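PDB 3EAA: EvpC from Edwardsiella tarda, which is a secreted component of the type VI secretion system, an Hcp-family protein that probably stacks as hexameric rings into the tube the machine ejects. Local coordinates for residues 4-9 against 14-19; 61-66 against 108-113. All coordinates share one frame; numbering follows the deposited sequence.

Contact 1. Residues 4-9 against 14-19; sequences DTYIKL and GESTDD
The ring of Tyr6 and the carboxylate of Asp18 meet as two nearly parallel flat groups, their planes 21° apart, approaching from opposite directions. This is the connection of a beta hairpin with a long loop: strand 4-9 and strand 25-27 are antiparallel neighbours in the Hcp barrel, and residues 14-19 belong to the loop that joins them, folded back over the side chain of Tyr6. The contact is oblique: Asp18 OD2 comes to 3.2 Å from Tyr6 CE2 and lies close to CZ as well, while Ser16 OG sits beside the same part of the ring, 3.5 Å from Tyr6 CE2. His21 stacks on the Tyr6 ring, and Trp24 also touches it. Ser16 and Asp18 are linked within the loop. With OG anti to the backbone N (chi1 -179°), Ser16 reaches toward Asp18, and OG stands 3.2 Å from Asp18 OD2 in a weak hydrogen bond that is not settled, because His21 O is a second acceptor within range of that one proton. At the phenol end of Tyr6, the carboxyl carbon Asp18 CG lies 3.5 Å from Tyr6 OH.

Contact 2. Residues 61-66 against 108-113; sequences KWMDCA and SSYQCS
Met63 and Tyr110 send their side chains across one another at about a right angle, and the terminal methyl of Met63, modelled as selenomethionine, is the point where they meet. Extended beyond CG, the Met63 chain carries CE to 3.7 Å from Cys112 SG and 3.9 Å from Tyr110 OH. The methyl therefore touches a sulfur and a phenol oxygen at once, and the contact with Cys112 is apolar packing. Tyr110 has CG anti to its own backbone N (chi1 164°), which carries the ring off the strand toward Met63 and lets its hydroxyl end meet the methyl. The Tyr110 side chain also touches Leu70 and Ala74 of helix 67-76.

Residues 61-66 lead out of strand 52-62 into that helix, while residues 108-113 form an outer strand of the four-stranded antiparallel sheet of the Hcp barrel, with strand 123-129 lying between the two strands. A classic beta bulge sets Ser108 and Ser109 both opposite Asp127. On its other side Tyr110, Gln111 and Cys112 pair antiparallel with a strand of a neighbouring subunit, so the sheet runs on across the interface into that subunit; Trp32 of that subunit meets the Tyr110 ring and its Cys98 packs on Met63.

Just after Met63, Asp64 OD1 takes two donors. Lys61 NZ makes a salt bridge with Asp64 OD1 at 2.8 Å, arriving from above the carboxylate plane, and from the opposite face, on its anti side, the same oxygen accepts from Ala66 N at 3.0 Å, a capping bond at the turn that leads into helix 67-76. Lys61 also pairs with Glu124, so its ammonium has two carboxylate partners, which probably favours its charged form.

Contact 1 closes before contact 2 opens along the chain, and their centres lie about 15 Å apart. They belong to different sheets of one Hcp domain: 4-9 to the seven-stranded sheet, and 61-62 and 108-113 to the four-stranded one. The loop 14-19 nevertheless meets the turn at 64-66, where Glu15 OE2 accepts a weak hydrogen bond from Cys65 N and Gly14 packs against Ala66. Strand 25-27 connects them too, pairing with 4-9 while Ile25 packs on Lys61, Asp64 and Ala66. Of the two, contact 2 is the one more involved with the neighbouring subunit; at contact 1, Glu15 packs on Tyr137 of another subunit.

Contact 1. Residues 4-9 against 14-19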
loop_
_atom_site.group_PDB
_atom_site.type_symbol
_atom_site.label_atom_id
_atom_site.label_comp_id
_atom_site.label_asym_id
_atom_site.label_seq_id
_atom_site.Cartn_x
_atom_site.Cartn_y
_atom_site.Cartn_z
ATOM N N ASP A 4 -4.359 10.391 28.383
ATOM C CA ASP A 4 -3.327 9.535 28.950
ATOM C C ASP A 4 -3.921 8.197 29.364
ATOM O O ASP A 4 -4.849 8.156 30.172
ATOM C CB ASP A 4 -2.692 10.225 30.147
ATOM C CG ASP A 4 -2.004 11.522 29.766
ATOM O OD1 ASP A 4 -0.960 11.457 29.091
ATOM O OD2 ASP A 4 -2.504 12.607 30.134
ATOM N N THR A 5 -3.378 7.106 28.823
ATOM C CA THR A 5 -3.945 5.776 29.030
ATOM C C THR A 5 -3.118 4.874 29.961
ATOM O O THR A 5 -1.921 4.671 29.749
ATOM C CB THR A 5 -4.103 5.061 27.687
ATOM O OG1 THR A 5 -4.491 6.005 26.695
ATOM C CG2 THR A 5 -5.149 3.958 27.781
ATOM N N TYR A 6 -3.764 4.321 30.981
ATOM C CA TYR A 6 -3.101 3.381 31.879
ATOM C C TYR A 6 -3.826 2.050 31.894
ATOM O O TYR A 6 -5.016 1.984 31.621
ATOM C CB TYR A 6 -3.034 3.921 33.311
ATOM C CG TYR A 6 -2.576 5.359 33.441
ATOM C CD1 TYR A 6 -3.487 6.405 33.397
ATOM C CD2 TYR A 6 -1.236 5.671 33.633
ATOM C CE1 TYR A 6 -3.077 7.724 33.527
ATOM C CE2 TYR A 6 -0.815 6.987 33.762
ATOM C CZ TYR A 6 -1.743 8.007 33.707
ATOM O OH TYR A 6 -1.348 9.320 33.839
ATOM N N ILE A 7 -3.110 0.990 32.244
ATOM C CA ILE A 7 -3.701 -0.344 32.260
ATOM C C ILE A 7 -3.158 -1.215 33.397
ATOM O O ILE A 7 -1.954 -1.255 33.637
ATOM C CB ILE A 7 -3.506 -1.054 30.907
ATOM C CG1 ILE A 7 -4.567 -2.134 30.712
ATOM C CG2 ILE A 7 -2.095 -1.631 30.785
ATOM C CD1 ILE A 7 -4.463 -2.840 29.392
ATOM N N LYS A 8 -4.057 -1.914 34.087
ATOM C CA LYS A 8 -3.694 -2.693 35.271
ATOM C C LYS A 8 -3.915 -4.200 35.144
ATOM O O LYS A 8 -4.953 -4.655 34.659
ATOM C CB LYS A 8 -4.445 -2.189 36.497
ATOM C CG LYS A 8 -4.455 -3.182 37.639
ATOM C CD LYS A 8 -5.073 -2.573 38.880
ATOM C CE LYS A 8 -4.732 -3.387 40.121
ATOM N NZ LYS A 8 -4.846 -2.582 41.378
ATOM N N LEU A 9 -2.916 -4.957 35.600
ATOM C CA LEU A 9 -2.939 -6.417 35.603
ATOM C C LEU A 9 -2.686 -6.922 37.007
ATOM O O LEU A 9 -1.880 -6.353 37.745
ATOM C CB LEU A 9 -1.838 -6.971 34.712
ATOM C CG LEU A 9 -2.081 -7.235 33.232
ATOM C CD1 LEU A 9 -0.749 -7.191 32.509
ATOM C CD2 LEU A 9 -2.759 -8.577 33.021
ATOM N N GLY A 14 3.625 -2.453 36.568
ATOM C CA GLY A 14 4.182 -1.645 35.503
ATOM C C GLY A 14 5.065 -0.581 36.118
ATOM O O GLY A 14 5.636 -0.794 37.186
ATOM N N GLU A 15 5.153 0.578 35.474
ATOM C CA GLU A 15 6.136 1.583 35.852
ATOM C C GLU A 15 5.553 2.979 36.101
ATOM O O GLU A 15 6.290 3.914 36.400
ATOM C CB GLU A 15 7.189 1.662 34.745
ATOM C CG GLU A 15 8.602 1.944 35.196
ATOM C CD GLU A 15 9.609 1.286 34.287
ATOM O OE1 GLU A 15 10.446 2.005 33.705
ATOM O OE2 GLU A 15 9.553 0.044 34.148
ATOM N N SER A 16 4.241 3.133 35.981
ATOM C CA SER A 16 3.650 4.466 36.085
ATOM C C SER A 16 3.984 5.169 37.400
ATOM O O SER A 16 4.499 4.566 38.338
ATOM C CB SER A 16 2.137 4.437 35.878
ATOM O OG SER A 16 1.616 5.750 35.963
ATOM N N THR A 17 3.671 6.455 37.457
ATOM C CA THR A 17 4.087 7.274 38.576
ATOM C C THR A 17 2.987 8.180 39.105
ATOM O O THR A 17 2.998 8.529 40.286
ATOM C CB THR A 17 5.265 8.160 38.188
ATOM O OG1 THR A 17 6.195 7.399 37.410
ATOM C CG2 THR A 17 5.948 8.700 39.436
ATOM N N ASP A 18 2.047 8.573 38.249
ATOM C CA ASP A 18 1.033 9.520 38.698
ATOM C C ASP A 18 0.223 8.984 39.870
ATOM O O ASP A 18 -0.028 7.783 39.986
ATOM C CB ASP A 18 0.100 9.959 37.567
ATOM C CG ASP A 18 -0.985 8.949 37.287
ATOM O OD1 ASP A 18 -2.175 9.262 37.511
ATOM O OD2 ASP A 18 -0.643 7.835 36.843
ATOM N N ASP A 19 -0.176 9.905 40.734
ATOM C CA ASP A 19 -0.886 9.574 41.955
ATOM C C ASP A 19 -1.903 8.447 41.796
ATOM O O ASP A 19 -1.795 7.416 42.446
ATOM C CB ASP A 19 -1.554 10.832 42.503
ATOM C CG ASP A 19 -0.546 11.898 42.878
ATOM O OD1 ASP A 19 0.474 11.533 43.496
ATOM O OD2 ASP A 19 -0.767 13.092 42.566
#

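Contact 2. Residues 61-66 against 108-113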
loop_
_atom_site.group_PDB
_atom_site.type_symbol
_atom_site.label_atom_id
_atom_site.label_comp_id
_atom_site.label_asym_id
_atom_site.label_seq_id
_atom_site.Cartn_x
_atom_site.Cartn_y
_atom_site.Cartn_z
ATOM N N LYS A 61 2.870 0.140 23.936
ATOM C CA LYS A 61 3.615 0.748 25.030
ATOM C C LYS A 61 5.110 0.508 24.876
ATOM O O LYS A 61 5.529 -0.287 24.037
ATOM C CB LYS A 61 3.115 0.223 26.383
ATOM C CG LYS A 61 2.791 -1.258 26.395
ATOM C CD LYS A 61 4.015 -2.107 26.710
ATOM C CE LYS A 61 4.131 -2.409 28.196
ATOM N NZ LYS A 61 5.352 -3.212 28.499
ATOM N N TRP A 62 5.908 1.212 25.678
ATOM C CA TRP A 62 7.353 1.044 25.655
ATOM C C TRP A 62 7.699 -0.197 26.428
ATOM O O TRP A 62 6.833 -0.836 27.016
ATOM C CB TRP A 62 8.065 2.229 26.308
ATOM C CG TRP A 62 7.788 3.545 25.653
ATOM C CD1 TRP A 62 7.350 4.694 26.258
ATOM C CD2 TRP A 62 7.918 3.850 24.261
ATOM N NE1 TRP A 62 7.205 5.693 25.326
ATOM C CE2 TRP A 62 7.543 5.200 24.089
ATOM C CE3 TRP A 62 8.313 3.113 23.139
ATOM C CZ2 TRP A 62 7.553 5.827 22.846
ATOM C CZ3 TRP A 62 8.316 3.739 21.902
ATOM C CH2 TRP A 62 7.941 5.080 21.767
HETATM N N MSE A 63 8.977 -0.543 26.421
HETATM C CA MSE A 63 9.473 -1.550 27.334
HETATM C C MSE A 63 9.465 -0.981 28.727
HETATM O O MSE A 63 9.863 0.162 28.959
HETATM C CB MSE A 63 10.901 -1.950 26.984
HETATM C CG MSE A 63 11.002 -3.211 26.152
HETATM SE SE MSE A 63 12.741 -4.071 26.339
HETATM C CE MSE A 63 12.267 -5.811 25.578
ATOM N N ASP A 64 9.023 -1.783 29.670
ATOM C CA ASP A 64 9.154 -1.391 31.051
ATOM C C ASP A 64 9.453 -2.618 31.888
ATOM O O ASP A 64 10.062 -3.576 31.420
ATOM C CB ASP A 64 7.889 -0.686 31.524
ATOM C CG ASP A 64 6.656 -1.285 30.931
ATOM O OD1 ASP A 64 6.543 -2.525 30.970
ATOM O OD2 ASP A 64 5.805 -0.523 30.428
ATOM N N CYS A 65 9.017 -2.567 33.133
ATOM C CA CYS A 65 9.268 -3.625 34.083
ATOM C C CYS A 65 8.251 -4.734 33.896
ATOM O O CYS A 65 8.362 -5.795 34.505
ATOM C CB CYS A 65 9.130 -3.059 35.487
ATOM S SG CYS A 65 7.631 -2.096 35.671
ATOM N N ALA A 66 7.244 -4.478 33.072
ATOM C CA ALA A 66 6.189 -5.459 32.889
ATOM C C ALA A 66 6.521 -6.356 31.719
ATOM O O ALA A 66 6.033 -7.481 31.632
ATOM C CB ALA A 66 4.868 -4.778 32.671
ATOM N N SER A 108 -2.405 -13.021 24.258
ATOM C CA SER A 108 -2.478 -13.905 23.100
ATOM C C SER A 108 -1.264 -13.721 22.201
ATOM O O SER A 108 -0.901 -14.600 21.426
ATOM C CB SER A 108 -3.765 -13.658 22.309
ATOM O OG SER A 108 -3.978 -12.272 22.083
ATOM N N SER A 109 -0.638 -12.561 22.303
ATOM C CA SER A 109 0.577 -12.309 21.562
ATOM C C SER A 109 1.347 -11.176 22.201
ATOM O O SER A 109 0.784 -10.254 22.796
ATOM C CB SER A 109 0.281 -11.967 20.107
ATOM O OG SER A 109 0.108 -10.570 19.939
ATOM N N TYR A 110 2.655 -11.282 22.092
ATOM C CA TYR A 110 3.534 -10.243 22.530
ATOM C C TYR A 110 4.487 -10.039 21.379
ATOM O O TYR A 110 5.030 -11.002 20.838
ATOM C CB TYR A 110 4.302 -10.695 23.761
ATOM C CG TYR A 110 5.499 -9.827 24.046
ATOM C CD1 TYR A 110 5.421 -8.796 24.968
ATOM C CD2 TYR A 110 6.696 -10.017 23.376
ATOM C CE1 TYR A 110 6.502 -7.996 25.224
ATOM C CE2 TYR A 110 7.770 -9.217 23.621
ATOM C CZ TYR A 110 7.672 -8.209 24.549
ATOM O OH TYR A 110 8.749 -7.396 24.803
ATOM N N GLN A 111 4.671 -8.789 20.978
ATOM C CA GLN A 111 5.633 -8.484 19.928
ATOM C C GLN A 111 6.605 -7.448 20.429
ATOM O O GLN A 111 6.258 -6.621 21.279
ATOM C CB GLN A 111 4.940 -7.980 18.657
ATOM C CG GLN A 111 4.170 -9.031 17.884
ATOM C CD GLN A 111 5.050 -9.835 16.954
ATOM O OE1 GLN A 111 6.008 -9.314 16.380
ATOM N NE2 GLN A 111 4.730 -11.116 16.796
ATOM N N CYS A 112 7.820 -7.501 19.897
ATOM C CA CYS A 112 8.862 -6.579 20.303
ATOM C C CYS A 112 9.601 -6.050 19.094
ATOM O O CYS A 112 9.661 -6.721 18.072
ATOM C CB CYS A 112 9.837 -7.251 21.262
ATOM S SG CYS A 112 10.772 -6.023 22.188
ATOM N N SER A 113 10.160 -4.851 19.212
ATOM C CA SER A 113 10.856 -4.228 18.096
ATOM C C SER A 113 11.580 -2.970 18.547
ATOM O O SER A 113 11.122 -2.285 19.454
ATOM C CB SER A 113 9.865 -3.882 16.976
ATOM O OG SER A 113 9.329 -2.580 17.143
#